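Local coordinates for putative carbohydrate metabolism domain-containing protein (Bacteroides vulgatus, PDB 3S30) that is of unknown function but may bind or cleave carbohydrate through a galactose-binding domain-like β-sandwich, at residues A[100-105]-A[212-217]; A[208-213]-A[247-252]; A[317-322]-A[345-350]. All blocks are in the same frame, centred on the assembly; numbering follows the deposited sequence.

Interaction 1: residues A[100-105]-A[212-217]; sequences IPTVFN and TTFYYE. With NA (sodium ion), chain C.
Ile100 lies against the rim of the Phe214 ring and meets Thr212 with its far methyl. Its CG1 sits between the backbone N and the carbonyl carbon (chi1 57°), and from there the extended chain carries Ile100 CD1 to within 3.6 Å of Thr212 CG2, a tip-to-tip meeting of methyls. The same branch crosses Phe214 at about a right angle: Ile100 CG1 lies in the ring plane at the edge, 3.9 Å from Phe214 CE1. Thr102 comes to the end of the ring, its CG2 standing 4.0 Å from Phe214 CZ. Phe214 reaches both because its CG is anti to the backbone N (chi1 -157°), a torsion that sends the ring toward 100-105. A flat, long side chain suits this place, since its edge serves Ile100 and Thr102 while Val319 and Leu347 also pack on it. Replacing Phe214 with an alanine would probably open a gap here, leaving Ile100 CG1 and Thr102 CG2 without their apolar partner. A water bridges the backbones, accepting from Ile100 N (2.8 Å) and donating to Thr213 O (2.7 Å). At the far end Asn105 O binds the sodium ion together with Asn165, Glu107 and Asp343. With 100-105 running beside strand 339-349, and residues 212-217 beside strand 317-324, Phe214 packs between the layers of a β-sandwich, the galactose-binding domain-like fold.

Interaction 2: residues A[208-213]-A[247-252]; sequences TKFGTT and NIYALF
Phe210 points its side chain at Tyr249 and Leu251, and the contact can be followed outward along it. Phe210 CB comes first, 4.2 Å from Leu251 CD1. CG is anti to the carbonyl carbon (chi1 -57°), which swings the ring over toward strand 247-254. One ring flank then does the touching: Phe210 CD2 is 4.1 Å from Leu251 CD1, and Phe210 CE2, the next atom out, comes to 3.3 Å from Tyr249 OH. At the tip, Phe210 CZ is still 3.7 Å from Tyr249 OH. The two aromatic side chains cross at about a right angle, with Phe210 CE2 near the plane of the Tyr249 ring, at its edge. Strand 317-324 runs between the two segments and pairs with both, so these residues meet across an intervening strand on one face of a sheet in the galactose-binding domain-like β-sandwich. Side chains as large as phenylalanine and tyrosine suit such a span: Phe210 and Tyr249 both pack on Val322 of the middle strand, and Phe210 also on Ser320. Leu251 adds a branched end that fills in beside the ring, and its CG lies in the plane of the Tyr249 ring, at the edge. Over the centre of one Phe210 face stands the carbonyl oxygen Thr208 O, 3.9 Å above the plane, while Phe191 meets the ring edge-to-face. Behind Phe210 the strand is interrupted at Gly211, whose backbone angles (phi 143°, psi 146°) would press any CB against Phe210 O, an oxygen that accepts a hydrogen bond from Tyr253 OH.

Interaction 3: residues A[317-322]-A[345-350]; sequences YNVSIV and LELVCK
The interior of a β-sandwich, where two sheets lie face to face, is built here from Val319 and Ile321 on one side and Leu345 and Leu347 on the other. This is the layout of the galactose-binding domain-like fold. Strand 317-322 belongs to one layer and strand 345-349 to the other; their axes approach to 10.0 Å, a spacing set by side chains rather than by backbone pairing, and their directions make an angle of 148°, antiparallel with a marked twist. The four inward residues are aliphatic, as befits a buried space without polar partners across it, and their β- or γ-branching gives each strand several methyls with which to fill it. Ser320 and Glu346 sit between the inward pairs and point away from the opposite strand. Ser320 is buried on the other face of its sheet, where OG is hydrogen-bonded to Ile192 O, whereas the charged Glu346 is partly exposed.

Ile321 and Leu345 reach toward each other tip to tip, Ile321 CG2 lying 4.0 Å from Leu345 CD2. On the leucine side this follows from CG standing anti to the backbone N (chi1 -178°), which extends the chain toward the other layer. Phe104 and Leu221 pack against both members of this pair. The neighbouring pair, Val319 and Leu347, also meets tip to tip. Leu347 divides its two methyls between partners: Leu347 CD1 turns to Ile321 CD1 at a looser 4.4 Å, while Leu347 CD2 meets Val319 CG2 at 4.0 Å.

Overall arrangement
All three interactions involve strand 317-324, as a participant in interaction 3 and as a neighbour in the other two. Interaction 3 is the buried core between the layers. Interaction 1 continues it: its segments pair with the two strands of interaction 3, and Phe214 and Phe104 pack on those same aliphatic residues. Lying farther from the chain's centre and only partly buried, it admits a bridging water and runs on to the sodium site. Interaction 2 shares Thr212 and Thr213 with interaction 1 but lies on the opposite face of the sheet. It is fully buried, and aromatic rings with a phenolic oxygen replace the purely aliphatic packing of interaction 3.

Interaction 1: residues A[100-105]-A[212-217]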
loop_
_atom_site.group_PDB
_atom_site.type_symbol
_atom_site.label_atom_id
_atom_site.label_comp_id
_atom_site.label_asym_id
_atom_site.label_seq_id
_atom_site.Cartn_x
_atom_site.Cartn_y
_atom_site.Cartn_z
ATOM N N ILE A 100 -15.634 -5.521 -5.252
ATOM C CA ILE A 100 -14.307 -5.582 -5.872
ATOM C C ILE A 100 -13.837 -7.045 -5.888
ATOM O O ILE A 100 -14.382 -7.877 -5.151
ATOM C CB ILE A 100 -13.258 -4.717 -5.119
ATOM C CG1 ILE A 100 -13.143 -5.143 -3.642
ATOM C CG2 ILE A 100 -13.599 -3.213 -5.251
ATOM C CD1 ILE A 100 -12.043 -4.434 -2.886
ATOM N N PRO A 101 -12.841 -7.372 -6.728
ATOM C CA PRO A 101 -12.262 -8.707 -6.641
ATOM C C PRO A 101 -11.549 -8.921 -5.314
ATOM O O PRO A 101 -11.149 -7.946 -4.658
ATOM C CB PRO A 101 -11.248 -8.739 -7.791
ATOM C CG PRO A 101 -11.625 -7.634 -8.690
ATOM C CD PRO A 101 -12.245 -6.592 -7.824
ATOM N N THR A 102 -11.412 -10.186 -4.922
ATOM C CA THR A 102 -10.704 -10.545 -3.693
ATOM C C THR A 102 -9.386 -11.260 -3.958
ATOM O O THR A 102 -8.637 -11.550 -3.016
ATOM C CB THR A 102 -11.586 -11.393 -2.768
ATOM O OG1 THR A 102 -12.029 -12.578 -3.457
ATOM C CG2 THR A 102 -12.790 -10.561 -2.297
ATOM N N VAL A 103 -9.106 -11.519 -5.234
ATOM C CA VAL A 103 -7.863 -12.149 -5.685
ATOM C C VAL A 103 -7.105 -11.115 -6.518
ATOM O O VAL A 103 -7.683 -10.511 -7.418
ATOM C CB VAL A 103 -8.151 -13.436 -6.537
ATOM C CG1 VAL A 103 -6.874 -14.063 -7.036
ATOM C CG2 VAL A 103 -8.934 -14.453 -5.719
ATOM N N PHE A 104 -5.831 -10.896 -6.208
ATOM C CA PHE A 104 -5.050 -9.836 -6.851
ATOM C C PHE A 104 -3.805 -10.442 -7.496
ATOM O O PHE A 104 -2.993 -11.108 -6.828
ATOM C CB PHE A 104 -4.698 -8.707 -5.854
ATOM C CG PHE A 104 -5.876 -8.260 -5.004
ATOM C CD1 PHE A 104 -6.955 -7.596 -5.580
ATOM C CD2 PHE A 104 -5.925 -8.547 -3.643
ATOM C CE1 PHE A 104 -8.060 -7.209 -4.810
ATOM C CE2 PHE A 104 -7.026 -8.154 -2.861
ATOM C CZ PHE A 104 -8.095 -7.487 -3.451
ATOM N N ASN A 105 -3.676 -10.206 -8.804
ATOM C CA ASN A 105 -2.659 -10.843 -9.631
ATOM C C ASN A 105 -1.534 -9.919 -10.068
ATOM O O ASN A 105 -0.468 -10.394 -10.446
ATOM C CB ASN A 105 -3.309 -11.455 -10.870
ATOM C CG ASN A 105 -4.310 -12.539 -10.530
ATOM O OD1 ASN A 105 -3.932 -13.639 -10.121
ATOM N ND2 ASN A 105 -5.599 -12.229 -10.681
ATOM N N THR A 212 -11.913 1.154 0.613
ATOM C CA THR A 212 -12.943 1.101 -0.419
ATOM C C THR A 212 -14.093 0.269 0.113
ATOM O O THR A 212 -13.891 -0.629 0.934
ATOM C CB THR A 212 -12.429 0.511 -1.752
ATOM O OG1 THR A 212 -13.241 0.984 -2.838
ATOM C CG2 THR A 212 -12.446 -1.001 -1.721
ATOM N N THR A 213 -15.294 0.561 -0.369
ATOM C CA THR A 213 -16.496 -0.075 0.135
ATOM C C THR A 213 -16.422 -1.593 -0.058
ATOM O O THR A 213 -16.083 -2.083 -1.144
ATOM C CB THR A 213 -17.739 0.542 -0.515
ATOM O OG1 THR A 213 -17.785 1.950 -0.195
ATOM C CG2 THR A 213 -19.014 -0.151 -0.034
ATOM N N PHE A 214 -16.705 -2.323 1.020
ATOM C CA PHE A 214 -16.549 -3.768 1.051
ATOM C C PHE A 214 -17.741 -4.399 1.785
ATOM O O PHE A 214 -18.084 -3.978 2.892
ATOM C CB PHE A 214 -15.219 -4.116 1.742
ATOM C CG PHE A 214 -14.675 -5.465 1.372
ATOM C CD1 PHE A 214 -14.280 -5.735 0.067
ATOM C CD2 PHE A 214 -14.545 -6.462 2.324
ATOM C CE1 PHE A 214 -13.789 -6.984 -0.284
ATOM C CE2 PHE A 214 -14.041 -7.711 1.979
ATOM C CZ PHE A 214 -13.663 -7.971 0.672
ATOM N N TYR A 215 -18.358 -5.403 1.162
ATOM C CA TYR A 215 -19.598 -6.033 1.667
ATOM C C TYR A 215 -19.357 -7.316 2.459
ATOM O O TYR A 215 -20.301 -7.900 2.985
ATOM C CB TYR A 215 -20.557 -6.328 0.502
ATOM C CG TYR A 215 -20.935 -5.075 -0.233
ATOM C CD1 TYR A 215 -21.962 -4.261 0.230
ATOM C CD2 TYR A 215 -20.232 -4.665 -1.353
ATOM C CE1 TYR A 215 -22.290 -3.097 -0.418
ATOM C CE2 TYR A 215 -20.559 -3.494 -2.010
ATOM C CZ TYR A 215 -21.585 -2.716 -1.533
ATOM O OH TYR A 215 -21.917 -1.552 -2.177
ATOM N N TYR A 216 -18.109 -7.754 2.550
ATOM C CA TYR A 216 -17.796 -8.986 3.262
ATOM C C TYR A 216 -17.001 -8.730 4.530
ATOM O O TYR A 216 -16.491 -7.632 4.757
ATOM C CB TYR A 216 -17.046 -9.952 2.342
ATOM C CG TYR A 216 -17.817 -10.247 1.078
ATOM C CD1 TYR A 216 -19.014 -10.940 1.127
ATOM C CD2 TYR A 216 -17.360 -9.809 -0.164
ATOM C CE1 TYR A 216 -19.743 -11.202 -0.028
ATOM C CE2 TYR A 216 -18.077 -10.070 -1.325
ATOM C CZ TYR A 216 -19.270 -10.769 -1.248
ATOM O OH TYR A 216 -19.995 -11.035 -2.385
ATOM N N GLU A 217 -16.915 -9.759 5.360
ATOM C CA GLU A 217 -16.081 -9.726 6.556
ATOM C C GLU A 217 -14.813 -10.530 6.258
ATOM O O GLU A 217 -14.866 -11.755 6.146
ATOM C CB GLU A 217 -16.838 -10.242 7.796
ATOM C CG GLU A 217 -18.259 -10.724 7.511
ATOM C CD GLU A 217 -19.095 -10.967 8.748
ATOM O OE1 GLU A 217 -18.718 -10.519 9.853
ATOM O OE2 GLU A 217 -20.153 -11.606 8.599
HETATM NA NA NA C . 0.773 -12.333 -10.848
HETATM O O HOH W 1 -16.528 -3.839 -3.172
#

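Interaction 2: residues A[208-213]-A[247-252]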
loop_
_atom_site.group_PDB
_atom_site.type_symbol
_atom_site.label_atom_id
_atom_site.label_comp_id
_atom_site.label_asym_id
_atom_site.label_seq_id
_atom_site.Cartn_x
_atom_site.Cartn_y
_atom_site.Cartn_z
ATOM N N THR A 208 -1.958 9.582 1.645
ATOM C CA THR A 208 -2.326 8.188 1.372
ATOM C C THR A 208 -3.618 7.875 2.100
ATOM O O THR A 208 -3.618 7.719 3.314
ATOM C CB THR A 208 -1.251 7.185 1.870
ATOM O OG1 THR A 208 -0.975 7.421 3.262
ATOM C CG2 THR A 208 0.019 7.305 1.068
ATOM N N LYS A 209 -4.717 7.782 1.360
ATOM C CA LYS A 209 -6.015 7.526 1.972
ATOM C C LYS A 209 -6.444 6.086 1.727
ATOM O O LYS A 209 -6.356 5.567 0.603
ATOM C CB LYS A 209 -7.041 8.552 1.479
ATOM C CG LYS A 209 -6.572 9.983 1.742
ATOM C CD LYS A 209 -7.648 10.886 2.240
ATOM C CE LYS A 209 -7.079 12.257 2.637
ATOM N NZ LYS A 209 -6.510 12.294 4.033
ATOM N N PHE A 210 -6.869 5.433 2.799
ATOM C CA PHE A 210 -7.071 3.988 2.796
ATOM C C PHE A 210 -8.545 3.637 2.916
ATOM O O PHE A 210 -9.218 4.053 3.864
ATOM C CB PHE A 210 -6.323 3.343 3.972
ATOM C CG PHE A 210 -4.851 3.620 3.995
ATOM C CD1 PHE A 210 -4.087 3.605 2.820
ATOM C CD2 PHE A 210 -4.203 3.831 5.200
ATOM C CE1 PHE A 210 -2.710 3.838 2.862
ATOM C CE2 PHE A 210 -2.824 4.057 5.241
ATOM C CZ PHE A 210 -2.082 4.063 4.080
ATOM N N GLY A 211 -9.037 2.858 1.961
ATOM C CA GLY A 211 -10.360 2.275 2.062
ATOM C C GLY A 211 -11.119 2.213 0.753
ATOM O O GLY A 211 -10.990 3.099 -0.112
ATOM N N THR A 212 -11.913 1.154 0.613
ATOM C CA THR A 212 -12.943 1.101 -0.419
ATOM C C THR A 212 -14.093 0.269 0.113
ATOM O O THR A 212 -13.891 -0.629 0.934
ATOM C CB THR A 212 -12.429 0.511 -1.752
ATOM O OG1 THR A 212 -13.241 0.984 -2.838
ATOM C CG2 THR A 212 -12.446 -1.001 -1.721
ATOM N N THR A 213 -15.294 0.561 -0.369
ATOM C CA THR A 213 -16.496 -0.075 0.135
ATOM C C THR A 213 -16.422 -1.593 -0.058
ATOM O O THR A 213 -16.083 -2.083 -1.144
ATOM C CB THR A 213 -17.739 0.542 -0.515
ATOM O OG1 THR A 213 -17.785 1.950 -0.195
ATOM C CG2 THR A 213 -19.014 -0.151 -0.034
ATOM N N ASN A 247 6.477 -3.352 5.214
ATOM C CA ASN A 247 5.228 -3.555 5.942
ATOM C C ASN A 247 4.150 -4.107 5.023
ATOM O O ASN A 247 4.111 -3.803 3.845
ATOM C CB ASN A 247 4.763 -2.262 6.644
ATOM C CG ASN A 247 3.823 -2.536 7.832
ATOM O OD1 ASN A 247 3.474 -3.678 8.111
ATOM N ND2 ASN A 247 3.401 -1.482 8.513
ATOM N N ILE A 248 3.311 -4.967 5.583
ATOM C CA ILE A 248 2.098 -5.440 4.934
ATOM C C ILE A 248 1.019 -5.453 6.010
ATOM O O ILE A 248 1.224 -6.003 7.104
ATOM C CB ILE A 248 2.261 -6.874 4.355
ATOM C CG1 ILE A 248 3.291 -6.896 3.219
ATOM C CG2 ILE A 248 0.912 -7.435 3.839
ATOM C CD1 ILE A 248 3.449 -8.308 2.569
ATOM N N TYR A 249 -0.118 -4.834 5.709
ATOM C CA TYR A 249 -1.291 -4.925 6.572
ATOM C C TYR A 249 -2.602 -4.650 5.819
ATOM O O TYR A 249 -2.609 -4.230 4.655
ATOM C CB TYR A 249 -1.158 -3.987 7.775
ATOM C CG TYR A 249 -1.173 -2.508 7.456
ATOM C CD1 TYR A 249 -0.005 -1.843 7.105
ATOM C CD2 TYR A 249 -2.346 -1.763 7.546
ATOM C CE1 TYR A 249 -0.002 -0.493 6.835
ATOM C CE2 TYR A 249 -2.354 -0.404 7.262
ATOM C CZ TYR A 249 -1.173 0.223 6.897
ATOM O OH TYR A 249 -1.149 1.574 6.619
ATOM N N ALA A 250 -3.712 -4.903 6.504
ATOM C CA ALA A 250 -5.033 -4.668 5.945
ATOM C C ALA A 250 -5.945 -4.156 7.038
ATOM O O ALA A 250 -5.789 -4.516 8.208
ATOM C CB ALA A 250 -5.598 -5.944 5.327
ATOM N N LEU A 251 -6.900 -3.325 6.639
ATOM C CA LEU A 251 -7.807 -2.671 7.562
ATOM C C LEU A 251 -9.246 -3.015 7.188
ATOM O O LEU A 251 -9.567 -3.181 6.011
ATOM C CB LEU A 251 -7.607 -1.155 7.483
ATOM C CG LEU A 251 -6.185 -0.627 7.706
ATOM C CD1 LEU A 251 -6.082 0.831 7.285
ATOM C CD2 LEU A 251 -5.770 -0.790 9.155
ATOM N N PHE A 252 -10.098 -3.125 8.204
ATOM C CA PHE A 252 -11.538 -3.254 8.021
ATOM C C PHE A 252 -12.193 -2.337 9.037
ATOM O O PHE A 252 -11.986 -2.496 10.250
ATOM C CB PHE A 252 -11.974 -4.705 8.255
ATOM C CG PHE A 252 -13.434 -4.952 8.015
ATOM C CD1 PHE A 252 -14.009 -4.675 6.776
ATOM C CD2 PHE A 252 -14.240 -5.480 9.022
ATOM C CE1 PHE A 252 -15.365 -4.908 6.550
ATOM C CE2 PHE A 252 -15.593 -5.720 8.807
ATOM C CZ PHE A 252 -16.156 -5.430 7.571
#

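Interaction 3: residues A[317-322]-A[345-350]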
loop_
_atom_site.group_PDB
_atom_site.type_symbol
_atom_site.label_atom_id
_atom_site.label_comp_id
_atom_site.label_asym_id
_atom_site.label_seq_id
_atom_site.Cartn_x
_atom_site.Cartn_y
_atom_site.Cartn_z
ATOM N N TYR A 317 -19.069 -0.134 5.347
ATOM C CA TYR A 317 -17.794 -0.639 5.836
ATOM C C TYR A 317 -16.784 -0.600 4.711
ATOM O O TYR A 317 -17.087 -0.993 3.580
ATOM C CB TYR A 317 -17.943 -2.073 6.358
ATOM C CG TYR A 317 -18.580 -2.149 7.724
ATOM C CD1 TYR A 317 -19.957 -2.097 7.874
ATOM C CD2 TYR A 317 -17.802 -2.256 8.866
ATOM C CE1 TYR A 317 -20.541 -2.156 9.134
ATOM C CE2 TYR A 317 -18.373 -2.316 10.119
ATOM C CZ TYR A 317 -19.743 -2.265 10.250
ATOM O OH TYR A 317 -20.306 -2.318 11.509
ATOM N N ASN A 318 -15.587 -0.120 5.026
ATOM C CA ASN A 318 -14.494 -0.076 4.065
ATOM C C ASN A 318 -13.417 -1.093 4.435
ATOM O O ASN A 318 -13.213 -1.391 5.612
ATOM C CB ASN A 318 -13.876 1.322 4.024
ATOM C CG ASN A 318 -14.556 2.253 3.028
ATOM O OD1 ASN A 318 -15.591 1.932 2.454
ATOM N ND2 ASN A 318 -13.970 3.423 2.831
ATOM N N VAL A 319 -12.767 -1.651 3.419
ATOM C CA VAL A 319 -11.573 -2.447 3.614
ATOM C C VAL A 319 -10.418 -1.740 2.929
ATOM O O VAL A 319 -10.622 -0.898 2.047
ATOM C CB VAL A 319 -11.708 -3.877 3.032
ATOM C CG1 VAL A 319 -11.435 -3.890 1.501
ATOM C CG2 VAL A 319 -10.760 -4.823 3.743
ATOM N N SER A 320 -9.210 -2.084 3.349
ATOM C CA SER A 320 -8.007 -1.654 2.673
ATOM C C SER A 320 -6.903 -2.676 2.866
ATOM O O SER A 320 -6.937 -3.470 3.796
ATOM C CB SER A 320 -7.536 -0.295 3.176
ATOM O OG SER A 320 -6.569 0.255 2.283
ATOM N N ILE A 321 -5.970 -2.662 1.926
ATOM C CA ILE A 321 -4.760 -3.432 1.961
ATOM C C ILE A 321 -3.653 -2.424 1.694
ATOM O O ILE A 321 -3.754 -1.623 0.761
ATOM C CB ILE A 321 -4.746 -4.494 0.839
ATOM C CG1 ILE A 321 -5.836 -5.552 1.083
ATOM C CG2 ILE A 321 -3.343 -5.130 0.709
ATOM C CD1 ILE A 321 -6.051 -6.450 -0.086
ATOM N N VAL A 322 -2.619 -2.427 2.531
ATOM C CA VAL A 322 -1.521 -1.503 2.347
ATOM C C VAL A 322 -0.237 -2.304 2.320
ATOM O O VAL A 322 -0.002 -3.132 3.190
ATOM C CB VAL A 322 -1.472 -0.427 3.453
ATOM C CG1 VAL A 322 -0.389 0.603 3.148
ATOM C CG2 VAL A 322 -2.860 0.260 3.645
ATOM N N LEU A 345 -1.909 -12.307 -4.272
ATOM C CA LEU A 345 -2.497 -11.804 -3.041
ATOM C C LEU A 345 -3.997 -12.082 -3.043
ATOM O O LEU A 345 -4.676 -11.867 -4.049
ATOM C CB LEU A 345 -2.245 -10.298 -2.943
ATOM C CG LEU A 345 -2.746 -9.563 -1.709
ATOM C CD1 LEU A 345 -1.938 -9.966 -0.466
ATOM C CD2 LEU A 345 -2.666 -8.073 -1.978
ATOM N N GLU A 346 -4.513 -12.570 -1.921
ATOM C CA GLU A 346 -5.953 -12.813 -1.790
ATOM C C GLU A 346 -6.477 -12.356 -0.436
ATOM O O GLU A 346 -5.897 -12.665 0.600
ATOM C CB GLU A 346 -6.292 -14.289 -2.001
ATOM C CG GLU A 346 -7.740 -14.611 -1.648
ATOM C CD GLU A 346 -8.197 -15.982 -2.096
ATOM O OE1 GLU A 346 -7.340 -16.821 -2.443
ATOM O OE2 GLU A 346 -9.426 -16.213 -2.088
ATOM N N LEU A 347 -7.579 -11.612 -0.471
ATOM C CA LEU A 347 -8.350 -11.281 0.730
ATOM C C LEU A 347 -9.367 -12.405 0.962
ATOM O O LEU A 347 -10.411 -12.448 0.316
ATOM C CB LEU A 347 -9.039 -9.929 0.538
ATOM C CG LEU A 347 -9.580 -9.173 1.747
ATOM C CD1 LEU A 347 -8.487 -8.770 2.715
ATOM C CD2 LEU A 347 -10.325 -7.945 1.275
ATOM N N VAL A 348 -9.043 -13.332 1.860
ATOM C CA VAL A 348 -9.948 -14.449 2.178
ATOM C C VAL A 348 -11.044 -13.997 3.140
ATOM O O VAL A 348 -10.756 -13.593 4.266
ATOM C CB VAL A 348 -9.190 -15.635 2.818
ATOM C CG1 VAL A 348 -10.166 -16.770 3.181
ATOM C CG2 VAL A 348 -8.067 -16.124 1.883
ATOM N N CYS A 349 -12.296 -14.083 2.704
ATOM C CA CYS A 349 -13.421 -13.542 3.470
ATOM C C CYS A 349 -14.341 -14.610 4.022
ATOM O O CYS A 349 -14.241 -15.787 3.665
ATOM C CB CYS A 349 -14.216 -12.563 2.609
ATOM S SG CYS A 349 -13.237 -11.138 2.122
ATOM N N LYS A 350 -15.240 -14.181 4.906
ATOM C CA LYS A 350 -16.220 -15.072 5.523
ATOM C C LYS A 350 -17.334 -15.403 4.530
ATOM O O LYS A 350 -17.537 -14.689 3.545
ATOM C CB LYS A 350 -16.802 -14.424 6.780
ATOM C CG LYS A 350 -17.562 -15.373 7.685
ATOM C CD LYS A 350 -18.284 -14.610 8.790
ATOM C CE LYS A 350 -18.999 -15.552 9.750
ATOM N NZ LYS A 350 -19.783 -14.814 10.789
#